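Local coordinates for protein NAD-dependent aldehyde dehydrogenase (Burkholderia multivorans, PDB 5UJU) that probably oxidises aldehydes to carboxylic acids with NAD as the hydride acceptor, as a member of the aldehyde dehydrogenase family, at residues I137-T145 / G242-T250; W119-L130 / Y222-G232. One frame throughout, in Å; residues are numbered along the deposited sequence.

Contact 1: residues I137-T145 / G242-T250; sequences IAYSVMHTT and GAILPLAIT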
loop_
_atom_site.group_PDB
_atom_site.type_symbol
_atom_site.label_atom_id
_atom_site.label_comp_id
_atom_site.label_asym_id
_atom_site.label_seq_id
_atom_site.Cartn_x
_atom_site.Cartn_y
_atom_site.Cartn_z
ATOM N N ILE A 137 -30.234 3.984 12.813
ATOM C CA ILE A 137 -29.061 4.686 12.302
ATOM C C ILE A 137 -29.472 5.855 11.394
ATOM O O ILE A 137 -28.874 6.938 11.442
ATOM C CB ILE A 137 -28.141 3.682 11.586
ATOM C CG1 ILE A 137 -27.550 2.694 12.609
ATOM C CG2 ILE A 137 -27.024 4.390 10.823
ATOM C CD1 ILE A 137 -26.794 1.528 11.988
ATOM N N ALA A 138 -30.513 5.675 10.584
ATOM C CA ALA A 138 -30.940 6.768 9.705
ATOM C C ALA A 138 -31.307 8.012 10.507
ATOM O O ALA A 138 -30.875 9.126 10.180
ATOM C CB ALA A 138 -32.117 6.323 8.842
ATOM N N TYR A 139 -32.105 7.845 11.564
ATOM C CA TYR A 139 -32.476 8.994 12.387
ATOM C C TYR A 139 -31.263 9.631 13.058
ATOM O O TYR A 139 -31.187 10.861 13.177
ATOM C CB TYR A 139 -33.524 8.585 13.426
ATOM C CG TYR A 139 -34.905 8.465 12.820
ATOM C CD1 TYR A 139 -35.575 9.596 12.373
ATOM C CD2 TYR A 139 -35.543 7.233 12.705
ATOM C CE1 TYR A 139 -36.837 9.510 11.810
ATOM C CE2 TYR A 139 -36.814 7.135 12.148
ATOM C CZ TYR A 139 -37.453 8.281 11.699
ATOM O OH TYR A 139 -38.711 8.210 11.141
ATOM N N SER A 140 -30.296 8.824 13.492
ATOM C CA SER A 140 -29.119 9.407 14.126
ATOM C C SER A 140 -28.282 10.205 13.134
ATOM O O SER A 140 -27.656 11.201 13.514
ATOM C CB SER A 140 -28.263 8.316 14.772
ATOM O OG SER A 140 -27.571 7.538 13.808
ATOM N N VAL A 141 -28.245 9.774 11.872
ATOM C CA VAL A 141 -27.535 10.523 10.838
ATOM C C VAL A 141 -28.285 11.813 10.506
ATOM O O VAL A 141 -27.680 12.891 10.392
ATOM C CB VAL A 141 -27.330 9.620 9.604
ATOM C CG1 VAL A 141 -26.979 10.439 8.341
ATOM C CG2 VAL A 141 -26.243 8.565 9.911
ATOM N N MET A 142 -29.611 11.722 10.380
ATOM C CA MET A 142 -30.431 12.889 10.079
ATOM C C MET A 142 -30.207 13.995 11.102
ATOM O O MET A 142 -29.977 15.151 10.737
ATOM C CB MET A 142 -31.907 12.483 10.037
ATOM C CG MET A 142 -32.888 13.633 9.823
ATOM S SD MET A 142 -34.605 13.084 9.747
ATOM C CE MET A 142 -35.435 14.674 9.727
ATOM N N HIS A 143 -30.227 13.652 12.392
ATOM C CA HIS A 143 -30.140 14.672 13.425
ATOM C C HIS A 143 -28.719 14.931 13.895
ATOM O O HIS A 143 -28.529 15.581 14.926
ATOM C CB HIS A 143 -31.064 14.322 14.592
ATOM C CG HIS A 143 -32.509 14.457 14.231
ATOM N ND1 HIS A 143 -33.106 15.684 14.030
ATOM C CD2 HIS A 143 -33.456 13.528 13.957
ATOM C CE1 HIS A 143 -34.370 15.505 13.694
ATOM N NE2 HIS A 143 -34.608 14.206 13.639
ATOM N N THR A 144 -27.720 14.485 13.148
ATOM C CA THR A 144 -26.386 15.034 13.349
ATOM C C THR A 144 -25.844 15.710 12.105
ATOM O O THR A 144 -25.268 16.794 12.205
ATOM C CB THR A 144 -25.379 13.954 13.808
ATOM O OG1 THR A 144 -25.408 12.835 12.914
ATOM C CG2 THR A 144 -25.713 13.492 15.203
ATOM N N THR A 145 -26.032 15.102 10.934
ATOM C CA THR A 145 -25.482 15.629 9.690
ATOM C C THR A 145 -26.414 16.599 8.983
ATOM O O THR A 145 -25.945 17.387 8.156
ATOM C CB THR A 145 -25.160 14.489 8.720
ATOM O OG1 THR A 145 -26.386 13.927 8.223
ATOM C CG2 THR A 145 -24.354 13.407 9.428
ATOM N N GLY A 242 -19.347 16.505 15.940
ATOM C CA GLY A 242 -20.699 16.840 15.529
ATOM C C GLY A 242 -21.540 15.675 15.038
ATOM O O GLY A 242 -22.735 15.856 14.777
ATOM N N ALA A 243 -20.958 14.474 14.912
ATOM C CA ALA A 243 -21.686 13.310 14.394
ATOM C C ALA A 243 -21.158 12.052 15.081
ATOM O O ALA A 243 -20.548 11.192 14.450
ATOM C CB ALA A 243 -21.554 13.170 12.876
ATOM N N ILE A 244 -21.398 11.944 16.387
ATOM C CA ILE A 244 -20.944 10.779 17.155
ATOM C C ILE A 244 -21.957 9.644 17.108
ATOM O O ILE A 244 -21.596 8.491 16.878
ATOM C CB ILE A 244 -20.650 11.182 18.613
ATOM C CG1 ILE A 244 -19.559 12.253 18.673
ATOM C CG2 ILE A 244 -20.255 9.935 19.444
ATOM C CD1 ILE A 244 -19.543 13.008 20.010
ATOM N N LEU A 245 -23.229 9.959 17.334
ATOM C CA LEU A 245 -24.251 8.935 17.537
ATOM C C LEU A 245 -24.264 7.850 16.471
ATOM O O LEU A 245 -24.361 6.667 16.841
ATOM C CB LEU A 245 -25.637 9.590 17.656
ATOM C CG LEU A 245 -26.740 8.607 18.089
ATOM C CD1 LEU A 245 -26.363 7.944 19.431
ATOM C CD2 LEU A 245 -28.126 9.251 18.187
ATOM N N PRO A 246 -24.190 8.155 15.161
ATOM C CA PRO A 246 -24.190 7.059 14.175
ATOM C C PRO A 246 -23.055 6.071 14.372
ATOM O O PRO A 246 -23.258 4.869 14.165
ATOM C CB PRO A 246 -24.086 7.794 12.816
ATOM C CG PRO A 246 -24.642 9.141 13.081
ATOM C CD PRO A 246 -24.239 9.476 14.494
ATOM N N LEU A 247 -21.857 6.539 14.745
ATOM C CA LEU A 247 -20.762 5.612 14.980
ATOM C C LEU A 247 -20.813 4.995 16.374
ATOM O O LEU A 247 -20.306 3.891 16.561
ATOM C CB LEU A 247 -19.424 6.307 14.760
ATOM C CG LEU A 247 -19.202 6.566 13.261
ATOM C CD1 LEU A 247 -18.063 7.550 13.064
ATOM C CD2 LEU A 247 -18.935 5.248 12.507
ATOM N N ALA A 248 -21.420 5.675 17.350
ATOM C CA ALA A 248 -21.608 5.060 18.668
ATOM C C ALA A 248 -22.536 3.856 18.576
ATOM O O ALA A 248 -22.252 2.795 19.148
ATOM C CB ALA A 248 -22.167 6.080 19.657
ATOM N N ILE A 249 -23.650 4.004 17.848
ATOM C CA ILE A 249 -24.536 2.874 17.577
ATOM C C ILE A 249 -23.764 1.761 16.880
ATOM O O ILE A 249 -23.902 0.581 17.227
ATOM C CB ILE A 249 -25.742 3.329 16.731
ATOM C CG1 ILE A 249 -26.620 4.312 17.497
ATOM C CG2 ILE A 249 -26.559 2.135 16.253
ATOM C CD1 ILE A 249 -27.637 5.006 16.592
ATOM N N THR A 250 -22.937 2.126 15.887
ATOM C CA THR A 250 -22.144 1.144 15.150
ATOM C C THR A 250 -21.189 0.388 16.076
ATOM O O THR A 250 -21.090 -0.847 16.027
ATOM C CB THR A 250 -21.357 1.843 14.034
ATOM O OG1 THR A 250 -22.259 2.509 13.125
ATOM C CG2 THR A 250 -20.563 0.819 13.256
#
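Segment 137-145 of helix 134-145 and the start of helix 245-260 run nearly antiparallel, their short axes at 153° and 8.8 Å apart at closest, with Ser140 facing Pro246 and Thr144 facing Ala243. No hydrogen bond crosses between them, so the contact rests on the fit of small side chains around the Pro246 ring. Ser140 OG lies 3.4 Å from Pro246 CG, while its CB meets Leu245 CD2 at 3.5 Å. Its hydroxyl sits between the backbone N and the carbonyl carbon (chi1 73°), from where it bonds back to Ile137 O at 2.8 Å; the polar atom is thereby satisfied inside its own helix although carbon surrounds it across the interface. Thr144 also bonds back into its own helix, OG1 donating to Ser140 O four residues earlier, in the carbonyl plane and on a lone pair, and this OG1 lies 3.8 Å from Pro246 CG. Val141 CG2 approaches the same ring obliquely, 3.6 Å from Pro246 CG. At one end Ile137 CG1 packs on Ile249 CG2 at 3.8 Å; at the other, Thr144 CB rests 3.4 Å from Gly242 O, where the second segment is still loop. Helix 245-260 follows strand 234-238 of a mixed sheet, consistent with the Rossmann-like coenzyme-binding domain of aldehyde dehydrogenases. Pro246 also leans on Pro217 and Thr218 of helix 217-230, Val141 and Met142 touch helix 149-156, and Leu245 meets Tyr92 of strand 92-93.

Contact 2: residues W119-L130 / Y222-G232; sequences WIGVSLEILARL and YPGLFADLATG
The Trp119 indole carries the turn Thr231-Gly232 that follows helix 217-230 on one face: Gly232 CA stands 3.4 Å from the centroid of the five-membered ring, 12° off its normal, a CH-pi contact, and Thr231 C lies over the same face toward the rim. Ala230 O comes to the indole edge. The Phe226 ring has Leu127 CD2 over one face, offset toward the rim and 3.9 Å from its centroid, and Ile126 CG2 at its edge; Phe226 CE2 in turn lies over a face of Tyr222, toward the rim. This is antiparallel helix packing, with axes at 146° and 8.9 Å apart, and Phe226 is a knob in the hole formed by Ser123, Ile126, Leu127 and Leu130. Helix 217-230 connects the parallel strands 191-211 and 234-238, the crossover helix of a beta-alpha-beta unit, consistent with a Rossmann-like domain. Leu130 and Phe226 come from opposite directions, which puts Leu130 CD1 3.7 Å from Phe226 CZ; CD1 also touches Tyr222 OH, whose polar partner is Thr250. Leu229 and Ile126 cross at about a right angle through their CD1 atoms.

Helix 217-230 ends in a Schellman motif with Gly232 as its C-prime residue: Gly232 N bonds to Leu229 O, and Asn233 N to Asp228 O. Glycine suits the positive phi and, having no side chain, lets the indole close in. Trp119 NE1 is hydrogen-bonded to Trp111 O, which would help fix the ring's rotation. Leu124 and Leu127 meet helix 158-175. Between Trp119 and Phe226, Ser123 OG lies 3.6 Å from Leu229 CB; with OG anti to its own carbonyl carbon (chi1 -70°), it donates to Trp119 O at 2.9 Å, reaching that oxygen from the face opposite to Ser123 N.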
loop_
_atom_site.group_PDB
_atom_site.type_symbol
_atom_site.label_atom_id
_atom_site.label_comp_id
_atom_site.label_asym_id
_atom_site.label_seq_id
_atom_site.Cartn_x
_atom_site.Cartn_y
_atom_site.Cartn_z
ATOM N N TRP A 119 -12.257 -13.044 11.425
ATOM C CA TRP A 119 -12.299 -11.610 11.121
ATOM C C TRP A 119 -13.386 -11.310 10.105
ATOM O O TRP A 119 -14.171 -10.368 10.277
ATOM C CB TRP A 119 -10.949 -11.113 10.606
ATOM C CG TRP A 119 -9.786 -11.539 11.416
ATOM C CD1 TRP A 119 -9.769 -11.857 12.753
ATOM C CD2 TRP A 119 -8.457 -11.737 10.937
ATOM N NE1 TRP A 119 -8.497 -12.225 13.133
ATOM C CE2 TRP A 119 -7.674 -12.166 12.032
ATOM C CE3 TRP A 119 -7.844 -11.579 9.684
ATOM C CZ2 TRP A 119 -6.318 -12.454 11.908
ATOM C CZ3 TRP A 119 -6.488 -11.861 9.566
ATOM C CH2 TRP A 119 -5.743 -12.288 10.670
ATOM N N ILE A 120 -13.460 -12.125 9.051
ATOM C CA ILE A 120 -14.460 -11.919 8.003
ATOM C C ILE A 120 -15.851 -12.260 8.525
ATOM O O ILE A 120 -16.812 -11.507 8.328
ATOM C CB ILE A 120 -14.105 -12.755 6.753
ATOM C CG1 ILE A 120 -12.684 -12.440 6.229
ATOM C CG2 ILE A 120 -15.159 -12.583 5.655
ATOM C CD1 ILE A 120 -12.474 -11.039 5.759
ATOM N N GLY A 121 -15.982 -13.403 9.207
ATOM C CA GLY A 121 -17.296 -13.800 9.686
ATOM C C GLY A 121 -17.883 -12.797 10.659
ATOM O O GLY A 121 -19.046 -12.394 10.536
ATOM N N VAL A 122 -17.079 -12.364 11.635
ATOM C CA VAL A 122 -17.559 -11.368 12.588
ATOM C C VAL A 122 -17.928 -10.074 11.857
ATOM O O VAL A 122 -18.955 -9.444 12.147
ATOM C CB VAL A 122 -16.505 -11.136 13.688
ATOM C CG1 VAL A 122 -16.753 -9.824 14.433
ATOM C CG2 VAL A 122 -16.480 -12.321 14.677
ATOM N N SER A 123 -17.097 -9.654 10.907
ATOM C CA SER A 123 -17.414 -8.442 10.145
ATOM C C SER A 123 -18.747 -8.575 9.415
ATOM O O SER A 123 -19.572 -7.653 9.435
ATOM C CB SER A 123 -16.287 -8.114 9.168
ATOM O OG SER A 123 -15.141 -7.679 9.878
ATOM N N LEU A 124 -18.981 -9.717 8.766
ATOM C CA LEU A 124 -20.212 -9.873 7.998
ATOM C C LEU A 124 -21.427 -9.931 8.905
ATOM O O LEU A 124 -22.505 -9.446 8.536
ATOM C CB LEU A 124 -20.143 -11.123 7.123
ATOM C CG LEU A 124 -18.995 -11.108 6.111
ATOM C CD1 LEU A 124 -18.822 -12.468 5.402
ATOM C CD2 LEU A 124 -19.181 -9.978 5.114
ATOM N N GLU A 125 -21.276 -10.518 10.090
ATOM C CA GLU A 125 -22.375 -10.552 11.044
ATOM C C GLU A 125 -22.683 -9.161 11.578
ATOM O O GLU A 125 -23.857 -8.799 11.733
ATOM C CB GLU A 125 -22.049 -11.522 12.181
ATOM C CG GLU A 125 -23.064 -11.530 13.319
ATOM C CD GLU A 125 -24.440 -12.064 12.930
ATOM O OE1 GLU A 125 -24.564 -12.781 11.910
ATOM O OE2 GLU A 125 -25.406 -11.763 13.666
ATOM N N ILE A 126 -21.648 -8.373 11.880
ATOM C CA ILE A 126 -21.874 -6.992 12.293
ATOM C C ILE A 126 -22.677 -6.252 11.221
ATOM O O ILE A 126 -23.659 -5.565 11.523
ATOM C CB ILE A 126 -20.541 -6.281 12.584
ATOM C CG1 ILE A 126 -19.825 -6.915 13.795
ATOM C CG2 ILE A 126 -20.771 -4.763 12.745
ATOM C CD1 ILE A 126 -18.388 -6.441 13.980
ATOM N N LEU A 127 -22.287 -6.412 9.947
ATOM C CA LEU A 127 -22.986 -5.736 8.845
ATOM C C LEU A 127 -24.451 -6.157 8.760
ATOM O O LEU A 127 -25.331 -5.324 8.507
ATOM C CB LEU A 127 -22.268 -5.999 7.519
ATOM C CG LEU A 127 -20.893 -5.317 7.441
ATOM C CD1 LEU A 127 -20.203 -5.556 6.109
ATOM C CD2 LEU A 127 -21.090 -3.842 7.679
ATOM N N ALA A 128 -24.732 -7.446 8.973
ATOM C CA ALA A 128 -26.114 -7.904 8.971
ATOM C C ALA A 128 -26.917 -7.191 10.049
ATOM O O ALA A 128 -28.046 -6.756 9.805
ATOM C CB ALA A 128 -26.164 -9.424 9.180
ATOM N N ARG A 129 -26.335 -7.036 11.241
ATOM C CA ARG A 129 -27.049 -6.379 12.329
ATOM C C ARG A 129 -27.153 -4.876 12.095
ATOM O O ARG A 129 -28.149 -4.252 12.475
ATOM C CB ARG A 129 -26.363 -6.676 13.658
ATOM C CG ARG A 129 -26.262 -8.175 13.958
ATOM C CD ARG A 129 -26.039 -8.462 15.434
ATOM N NE ARG A 129 -25.804 -9.886 15.670
ATOM C CZ ARG A 129 -25.547 -10.416 16.860
ATOM N NH1 ARG A 129 -25.499 -9.644 17.945
ATOM N NH2 ARG A 129 -25.341 -11.719 16.966
ATOM N N LEU A 130 -26.133 -4.275 11.499
ATOM C CA LEU A 130 -26.241 -2.861 11.168
ATOM C C LEU A 130 -27.391 -2.626 10.197
ATOM O O LEU A 130 -28.172 -1.685 10.374
ATOM C CB LEU A 130 -24.925 -2.355 10.592
ATOM C CG LEU A 130 -23.723 -2.291 11.538
ATOM C CD1 LEU A 130 -22.493 -1.886 10.741
ATOM C CD2 LEU A 130 -23.989 -1.292 12.645
ATOM N N TYR A 222 -17.156 3.704 7.560
ATOM C CA TYR A 222 -17.215 2.242 7.503
ATOM C C TYR A 222 -16.091 1.595 6.709
ATOM O O TYR A 222 -15.609 0.537 7.152
ATOM C CB TYR A 222 -18.554 1.767 6.931
ATOM C CG TYR A 222 -19.683 1.781 7.918
ATOM C CD1 TYR A 222 -19.533 2.355 9.171
ATOM C CD2 TYR A 222 -20.911 1.231 7.589
ATOM C CE1 TYR A 222 -20.598 2.380 10.081
ATOM C CE2 TYR A 222 -21.956 1.248 8.477
ATOM C CZ TYR A 222 -21.796 1.812 9.719
ATOM O OH TYR A 222 -22.854 1.813 10.593
ATOM N N PRO A 223 -15.670 2.102 5.533
ATOM C CA PRO A 223 -14.631 1.372 4.780
ATOM C C PRO A 223 -13.353 1.148 5.573
ATOM O O PRO A 223 -12.818 0.034 5.559
ATOM C CB PRO A 223 -14.405 2.260 3.543
ATOM C CG PRO A 223 -15.737 2.926 3.329
ATOM C CD PRO A 223 -16.213 3.229 4.742
ATOM N N GLY A 224 -12.851 2.162 6.279
ATOM C CA GLY A 224 -11.663 1.961 7.094
ATOM C C GLY A 224 -11.910 1.060 8.294
ATOM O O GLY A 224 -11.079 0.207 8.621
ATOM N N LEU A 225 -13.055 1.232 8.961
ATOM C CA LEU A 225 -13.366 0.428 10.142
ATOM C C LEU A 225 -13.402 -1.060 9.810
ATOM O O LEU A 225 -12.783 -1.881 10.497
ATOM C CB LEU A 225 -14.697 0.887 10.734
ATOM C CG LEU A 225 -15.443 -0.003 11.742
ATOM C CD1 LEU A 225 -14.588 -0.298 12.979
ATOM C CD2 LEU A 225 -16.765 0.660 12.139
ATOM N N PHE A 226 -14.104 -1.424 8.739
ATOM C CA PHE A 226 -14.281 -2.825 8.399
ATOM C C PHE A 226 -13.102 -3.400 7.624
ATOM O O PHE A 226 -12.850 -4.603 7.722
ATOM C CB PHE A 226 -15.604 -2.994 7.645
ATOM C CG PHE A 226 -16.786 -2.885 8.553
ATOM C CD1 PHE A 226 -17.187 -3.978 9.312
ATOM C CD2 PHE A 226 -17.430 -1.672 8.738
ATOM C CE1 PHE A 226 -18.250 -3.880 10.195
ATOM C CE2 PHE A 226 -18.496 -1.567 9.623
ATOM C CZ PHE A 226 -18.905 -2.678 10.354
ATOM N N ALA A 227 -12.356 -2.581 6.870
ATOM C CA ALA A 227 -11.069 -3.055 6.365
ATOM C C ALA A 227 -10.130 -3.415 7.518
ATOM O O ALA A 227 -9.366 -4.389 7.432
ATOM C CB ALA A 227 -10.426 -1.992 5.475
ATOM N N ASP A 228 -10.131 -2.597 8.575
ATOM C CA ASP A 228 -9.329 -2.881 9.759
ATOM C C ASP A 228 -9.767 -4.200 10.394
ATOM O O ASP A 228 -8.944 -5.087 10.630
ATOM C CB ASP A 228 -9.454 -1.736 10.768
ATOM C CG ASP A 228 -8.561 -0.530 10.455
ATOM O OD1 ASP A 228 -7.689 -0.624 9.573
ATOM O OD2 ASP A 228 -8.738 0.525 11.121
ATOM N N LEU A 229 -11.073 -4.344 10.655
ATOM C CA LEU A 229 -11.580 -5.526 11.354
ATOM C C LEU A 229 -11.385 -6.790 10.532
ATOM O O LEU A 229 -10.960 -7.820 11.062
ATOM C CB LEU A 229 -13.062 -5.345 11.692
ATOM C CG LEU A 229 -13.409 -4.449 12.871
ATOM C CD1 LEU A 229 -14.935 -4.307 12.957
ATOM C CD2 LEU A 229 -12.818 -5.044 14.169
ATOM N N ALA A 230 -11.679 -6.722 9.229
ATOM C CA ALA A 230 -11.566 -7.873 8.342
ATOM C C ALA A 230 -10.128 -8.348 8.180
ATOM O O ALA A 230 -9.902 -9.446 7.663
ATOM C CB ALA A 230 -12.158 -7.542 6.961
ATOM N N THR A 231 -9.145 -7.529 8.542
ATOM C CA THR A 231 -7.761 -7.978 8.507
ATOM C C THR A 231 -7.208 -8.189 9.916
ATOM O O THR A 231 -5.988 -8.212 10.104
ATOM C CB THR A 231 -6.896 -6.995 7.709
ATOM O OG1 THR A 231 -7.061 -5.675 8.242
ATOM C CG2 THR A 231 -7.321 -7.001 6.215
ATOM N N GLY A 232 -8.088 -8.318 10.911
ATOM C CA GLY A 232 -7.673 -8.753 12.236
ATOM C C GLY A 232 -7.167 -7.668 13.152
ATOM O O GLY A 232 -6.661 -7.977 14.235
#

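In the fold
From the N terminus, the chain enters contact 2 on helix 97-132 and, almost at once, contact 1 on helix 134-145. It returns after helix 158-175 and the long strand 191-211 to finish contact 2 on helix 217-230, closing a loop of 91 residues. Strand 234-238 then leads to helix 245-260, which closes contact 1 across 96 residues. The two closures therefore cross instead of nesting. Their centres are 19 Å apart, yet they touch: Thr250 OG1 lies 2.7 Å from Tyr222 OH, a probable hydrogen bond. Together they fasten two consecutive helices onto two helices that flank strand 234-238 in sequence.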